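Local atomic coordinates of putative gdp-fucose protein o-fucosyltransferase 1 (Caenorhabditis elegans, PDB entry 3ZY2), a protein that belongs to the GDP-fucose protein O-fucosyltransferase family of the GT-B clan and is modelled here with guanosine-5'-diphosphate bound. Residues L62-V65 with G66-A69; W185-Q188 with K189-R192. One frame throughout, in Å; residues are numbered along the deposited sequence.

Interaction 1 (L62-V65 with G66-A69)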
ATOM      1  N   LEU A  62       6.608 -19.423 -21.063  1.00 13.52           N
ATOM      2  CA  LEU A  62       5.135 -19.445 -21.134  1.00 12.20           C
ATOM      3  C   LEU A  62       4.576 -18.733 -22.356  1.00 12.39           C
ATOM      4  O   LEU A  62       3.627 -19.206 -22.955  1.00 13.34           O
ATOM      5  CB  LEU A  62       4.531 -18.814 -19.878  1.00 11.65           C
ATOM      6  CG  LEU A  62       4.916 -19.486 -18.561  1.00 13.10           C
ATOM      7  CD1 LEU A  62       4.237 -18.790 -17.429  1.00 14.47           C
ATOM      8  CD2 LEU A  62       4.528 -20.987 -18.584  1.00 13.53           C
ATOM      9  N   PHE A  63       5.139 -17.578 -22.689  1.00 12.43           N
ATOM     10  CA  PHE A  63       4.609 -16.715 -23.758  1.00 13.04           C
ATOM     11  C   PHE A  63       5.681 -16.309 -24.762  1.00 14.33           C
ATOM     12  O   PHE A  63       6.883 -16.400 -24.484  1.00 16.66           O
ATOM     13  CB  PHE A  63       4.033 -15.445 -23.136  1.00 12.06           C
ATOM     14  CG  PHE A  63       2.856 -15.663 -22.235  1.00 10.99           C
ATOM     15  CD1 PHE A  63       1.683 -16.178 -22.737  1.00 11.50           C
ATOM     16  CD2 PHE A  63       2.912 -15.291 -20.900  1.00 12.19           C
ATOM     17  CE1 PHE A  63       0.568 -16.345 -21.923  1.00 12.12           C
ATOM     18  CE2 PHE A  63       1.797 -15.445 -20.072  1.00 11.66           C
ATOM     19  CZ  PHE A  63       0.620 -15.972 -20.591  1.00 11.12           C
ATOM     20  N   GLN A  64       5.253 -15.824 -25.928  1.00 14.29           N
ATOM     21  CA  GLN A  64       6.198 -15.470 -27.016  1.00 15.06           C
ATOM     22  C   GLN A  64       6.630 -14.017 -26.911  1.00 15.30           C
ATOM     23  O   GLN A  64       5.807 -13.120 -26.928  1.00 15.68           O
ATOM     24  CB  GLN A  64       5.591 -15.766 -28.399  1.00 15.36           C
ATOM     25  CG  GLN A  64       5.351 -17.242 -28.588  1.00 17.44           C
ATOM     26  CD  GLN A  64       4.887 -17.618 -29.969  1.00 18.75           C
ATOM     27  OE1 GLN A  64       5.244 -16.980 -30.966  1.00 19.86           O
ATOM     28  NE2 GLN A  64       4.060 -18.668 -30.038  1.00 18.71           N
ATOM     29  N   VAL A  65       7.941 -13.796 -26.793  1.00 15.37           N
ATOM     30  CA  VAL A  65       8.484 -12.445 -26.709  1.00 16.85           C
ATOM     31  C   VAL A  65       8.126 -11.623 -27.950  1.00 17.61           C
ATOM     32  O   VAL A  65       7.723 -10.462 -27.833  1.00 18.28           O
ATOM     33  CB  VAL A  65      10.002 -12.468 -26.465  1.00 16.54           C
ATOM     34  CG1 VAL A  65      10.576 -11.043 -26.530  1.00 18.85           C
ATOM     35  CG2 VAL A  65      10.312 -13.124 -25.120  1.00 17.85           C
ATOM     36  N   GLY A  66       8.228 -12.231 -29.135  1.00 18.16           N
ATOM     37  CA  GLY A  66       7.897 -11.539 -30.381  1.00 19.86           C
ATOM     38  C   GLY A  66       6.510 -10.927 -30.408  1.00 19.51           C
ATOM     39  O   GLY A  66       6.323  -9.810 -30.910  1.00 21.80           O
ATOM     40  N   THR A  67       5.544 -11.631 -29.834  1.00 17.89           N
ATOM     41  CA  THR A  67       4.172 -11.168 -29.850  1.00 17.60           C
ATOM     42  C   THR A  67       3.924 -10.020 -28.867  1.00 16.72           C
ATOM     43  O   THR A  67       3.284  -9.038 -29.218  1.00 17.47           O
ATOM     44  CB  THR A  67       3.203 -12.331 -29.632  1.00 17.19           C
ATOM     45  OG1 THR A  67       3.432 -13.318 -30.659  1.00 20.92           O
ATOM     46  CG2 THR A  67       1.770 -11.850 -29.755  1.00 17.94           C
ATOM     47  N   VAL A  68       4.464 -10.126 -27.657  1.00 15.86           N
ATOM     48  CA  VAL A  68       4.264  -9.062 -26.687  1.00 16.10           C
ATOM     49  C   VAL A  68       4.956  -7.762 -27.118  1.00 16.88           C
ATOM     50  O   VAL A  68       4.448  -6.671 -26.851  1.00 17.42           O
ATOM     51  CB  VAL A  68       4.627  -9.517 -25.254  1.00 14.90           C
ATOM     52  CG1 VAL A  68       6.139  -9.580 -25.022  1.00 17.02           C
ATOM     53  CG2 VAL A  68       3.981  -8.588 -24.239  1.00 16.24           C
ATOM     54  N   ALA A  69       6.080  -7.902 -27.825  1.00 17.27           N
ATOM     55  CA  ALA A  69       6.828  -6.764 -28.358  1.00 19.50           C
ATOM     56  C   ALA A  69       6.010  -5.958 -29.364  1.00 20.53           C
ATOM     57  O   ALA A  69       6.333  -4.796 -29.638  1.00 21.79           O
ATOM     58  CB  ALA A  69       8.132  -7.244 -28.989  1.00 19.83           C
TER
HETATM   59  O   HOH W   1       5.913 -14.270 -31.396  1.00 27.94           O
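Gln64 lays its side chain obliquely across that of Thr67, Gln64 CB standing 4.0 Å from Thr67 OG1. The two polar ends do not bond directly; a water links them, donating to Gln64 OE1 over 2.8 Å and lying 2.8 Å from Thr67 OG1. Thr67 presents its hydroxyl to this water because OG1 sits anti to the carbonyl carbon (chi1 -58°), on the side of the backbone N. The other end of the Gln64 amide, NE2, bonds to Trp193 O, so both halves of the group are held and its rotation is fixed.

Gln64 occupies the N-cap position of helix 65-68, but its carbonyl rather than its side chain starts the helical bonding: Gln64 O receives two weak bonds, from Thr67 N at 3.3 Å and from Val68 N at 3.4 Å. The next carbonyl does better, Ala69 N reaching Val65 O at 3.0 Å. Val68 CG1 packs 3.3 Å from the same Val65 O.

This single short turn of helix follows helix 59-62, whose Phe59 touches both Val65 and Val68. Val68 also leans on Leu31 of helix 20-37, while Phe63, just before the cap, stacks on Trp193 and meets Phe46 of strand 46-48.

Interaction 2 (W185-Q188 with K189-R192)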
ATOM      1  N   TRP A 185      -8.006  -5.212 -20.841  1.00 14.72           N
ATOM      2  CA  TRP A 185      -8.295  -6.624 -21.140  1.00 14.41           C
ATOM      3  C   TRP A 185      -7.848  -7.005 -22.556  1.00 13.70           C
ATOM      4  O   TRP A 185      -7.372  -8.145 -22.764  1.00 13.61           O
ATOM      5  CB  TRP A 185      -9.763  -6.990 -20.943  1.00 14.08           C
ATOM      6  CG  TRP A 185     -10.222  -6.892 -19.534  1.00 14.55           C
ATOM      7  CD1 TRP A 185      -9.435  -6.891 -18.407  1.00 14.05           C
ATOM      8  CD2 TRP A 185     -11.574  -6.867 -19.080  1.00 14.89           C
ATOM      9  NE1 TRP A 185     -10.227  -6.799 -17.275  1.00 15.98           N
ATOM     10  CE2 TRP A 185     -11.542  -6.784 -17.666  1.00 15.35           C
ATOM     11  CE3 TRP A 185     -12.819  -6.856 -19.733  1.00 17.88           C
ATOM     12  CZ2 TRP A 185     -12.707  -6.716 -16.893  1.00 16.91           C
ATOM     13  CZ3 TRP A 185     -13.967  -6.780 -18.971  1.00 19.85           C
ATOM     14  CH2 TRP A 185     -13.909  -6.708 -17.560  1.00 18.52           C
ATOM     15  N   SER A 186      -7.973  -6.087 -23.518  1.00 15.27           N
ATOM     16  CA  SER A 186      -7.558  -6.376 -24.884  1.00 15.23           C
ATOM     17  C   SER A 186      -6.065  -6.623 -25.059  1.00 15.36           C
ATOM     18  O   SER A 186      -5.655  -7.203 -26.052  1.00 16.52           O
ATOM     19  CB  SER A 186      -8.038  -5.258 -25.823  1.00 16.77           C
ATOM     20  OG  SER A 186      -7.388  -4.053 -25.489  1.00 18.99           O
ATOM     21  N   ILE A 187      -5.247  -6.223 -24.077  1.00 14.54           N
ATOM     22  CA  ILE A 187      -3.814  -6.485 -24.146  1.00 14.88           C
ATOM     23  C   ILE A 187      -3.514  -7.997 -24.132  1.00 13.93           C
ATOM     24  O   ILE A 187      -2.453  -8.412 -24.588  1.00 14.72           O
ATOM     25  CB  ILE A 187      -3.061  -5.677 -23.042  1.00 14.41           C
ATOM     26  CG1 ILE A 187      -3.309  -4.189 -23.291  1.00 15.09           C
ATOM     27  CG2 ILE A 187      -1.530  -5.980 -23.019  1.00 16.07           C
ATOM     28  CD1 ILE A 187      -2.730  -3.278 -22.201  1.00 15.71           C
ATOM     29  N   GLN A 188      -4.463  -8.819 -23.662  1.00 13.29           N
ATOM     30  CA  GLN A 188      -4.283 -10.265 -23.706  1.00 13.49           C
ATOM     31  C   GLN A 188      -4.018 -10.771 -25.136  1.00 13.51           C
ATOM     32  O   GLN A 188      -3.406 -11.820 -25.326  1.00 13.00           O
ATOM     33  CB  GLN A 188      -5.506 -10.953 -23.105  1.00 13.73           C
ATOM     34  CG  GLN A 188      -5.315 -12.464 -22.836  1.00 15.43           C
ATOM     35  CD  GLN A 188      -4.658 -12.781 -21.492  1.00 15.60           C
ATOM     36  OE1 GLN A 188      -5.027 -12.228 -20.453  1.00 14.74           O
ATOM     37  NE2 GLN A 188      -3.689 -13.701 -21.501  1.00 16.55           N
ATOM     38  N   LYS A 189      -4.433  -9.982 -26.138  1.00 13.39           N
ATOM     39  CA  LYS A 189      -4.144 -10.304 -27.555  1.00 15.35           C
ATOM     40  C   LYS A 189      -2.638 -10.582 -27.769  1.00 15.97           C
ATOM     41  O   LYS A 189      -2.239 -11.424 -28.588  1.00 16.55           O
ATOM     42  CB  LYS A 189      -4.619  -9.148 -28.454  1.00 16.45           C
ATOM     43  CG  LYS A 189      -4.193  -9.264 -29.892  1.00 20.89           C
ATOM     44  CD  LYS A 189      -4.710  -8.076 -30.688  1.00 25.75           C
ATOM     45  CE  LYS A 189      -3.782  -7.733 -31.845  1.00 33.18           C
ATOM     46  NZ  LYS A 189      -3.642  -8.843 -32.833  1.00 36.51           N
ATOM     47  N   TYR A 190      -1.816  -9.889 -26.978  1.00 15.31           N
ATOM     48  CA  TYR A 190      -0.369  -9.901 -27.146  1.00 15.59           C
ATOM     49  C   TYR A 190       0.325 -10.904 -26.256  1.00 14.32           C
ATOM     50  O   TYR A 190       1.552 -10.965 -26.250  1.00 15.28           O
ATOM     51  CB  TYR A 190       0.211  -8.493 -26.927  1.00 15.78           C
ATOM     52  CG  TYR A 190      -0.414  -7.478 -27.840  1.00 17.23           C
ATOM     53  CD1 TYR A 190      -0.015  -7.392 -29.155  1.00 20.39           C
ATOM     54  CD2 TYR A 190      -1.418  -6.638 -27.385  1.00 18.66           C
ATOM     55  CE1 TYR A 190      -0.592  -6.467 -30.022  1.00 21.54           C
ATOM     56  CE2 TYR A 190      -1.994  -5.698 -28.228  1.00 20.18           C
ATOM     57  CZ  TYR A 190      -1.574  -5.637 -29.543  1.00 22.72           C
ATOM     58  OH  TYR A 190      -2.144  -4.714 -30.387  1.00 27.19           O
ATOM     59  N   LEU A 191      -0.458 -11.702 -25.540  1.00 13.16           N
ATOM     60  CA  LEU A 191       0.109 -12.839 -24.771  1.00 12.73           C
ATOM     61  C   LEU A 191      -0.254 -14.122 -25.502  1.00 13.32           C
ATOM     62  O   LEU A 191      -1.375 -14.629 -25.390  1.00 14.22           O
ATOM     63  CB  LEU A 191      -0.401 -12.863 -23.325  1.00 13.55           C
ATOM     64  CG  LEU A 191      -0.111 -11.602 -22.493  1.00 14.53           C
ATOM     65  CD1 LEU A 191      -0.495 -11.807 -21.052  1.00 13.54           C
ATOM     66  CD2 LEU A 191       1.323 -11.103 -22.573  1.00 18.30           C
ATOM     67  N   ARG A 192       0.717 -14.631 -26.257  1.00 13.17           N
ATOM     68  CA  ARG A 192       0.541 -15.810 -27.106  1.00 13.36           C
ATOM     69  C   ARG A 192       1.385 -16.918 -26.498  1.00 13.21           C
ATOM     70  O   ARG A 192       2.577 -16.726 -26.273  1.00 13.42           O
ATOM     71  CB  ARG A 192       1.037 -15.500 -28.516  1.00 15.23           C
ATOM     72  CG  ARG A 192       0.946 -16.709 -29.451  1.00 16.61           C
ATOM     73  CD  ARG A 192       1.238 -16.329 -30.878  1.00 20.48           C
ATOM     74  NE  ARG A 192       0.241 -15.374 -31.381  1.00 22.18           N
ATOM     75  CZ  ARG A 192       0.328 -14.732 -32.541  1.00 26.92           C
ATOM     76  NH1 ARG A 192       1.362 -14.930 -33.357  1.00 27.29           N
ATOM     77  NH2 ARG A 192      -0.631 -13.886 -32.884  1.00 28.09           N
TER
HETATM   78  O   HOH W   2      -3.258 -15.593 -23.608  1.00 20.13           O
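Gln188 and Leu191 cross at about a right angle, the amide nitrogen NE2 of Gln188 lying 3.7 Å from Leu191 CD1. Gln188 first runs with CG opposite its backbone N (chi1 -168°) and then bends at chi2, 85°, which folds the amide back over the leucine instead of carrying it straight outward. There Gln188 NE2 donates to a water at 2.9 Å, and the water in turn donates to Leu191 O, joining the Gln188 side chain to the backbone just past the 3-10 turn. The other amide atom, OE1, accepts from Arg342 NE of helix 335-346, so both ends of this buried group are satisfied.

The backbone beneath is a 3-10 turn of i to i+3 bonds: Lys189 N to Ser186 O, Tyr190 N to Ile187 O and Leu191 N to Gln188 O, the last at 3.0 Å. The turn lies in the connection between strand 168-171 and helix 195-208, part of the chain that joins the two parallel-sheet regions of this GT-B family protein.

Tyr190 holds CG beside its backbone N (chi1 -56°), and this swings the ring back along the turn, with CD2 3.5 Å from Ile187 O, an approach at the ring edge and near its plane. Ile187 CG2 touches the same CD2 loosely, at 4.4 Å. Over one face of the ring, toward its rim, sits Lys189 CB, which also packs 3.3 Å from Ser186 O. Tyr71 meets the tyrosine ring with the planes inclined to each other, and Leu191 packs on Phe27 and Leu28 of helix 20-37.

From the N terminus, interaction 1 comes first, closing the short turn of helix 65-68 soon after helix 59-62. More than a hundred residues later, beyond strand 168-171, interaction 2 closes its own 3-10 turn on the way to helix 195-208. The two stand in series, neither enclosing nor crossing the other, yet their centres are 10 Å apart and they touch: Gln64 N lies 2.8 Å from Arg192 O, a probable hydrogen bond, and Val68 and Thr67 pack against Tyr190 O. Both turns also rest on helix 20-37, while residues 185-192 reach helix 335-346 as well, bringing early and late parts of the chain together.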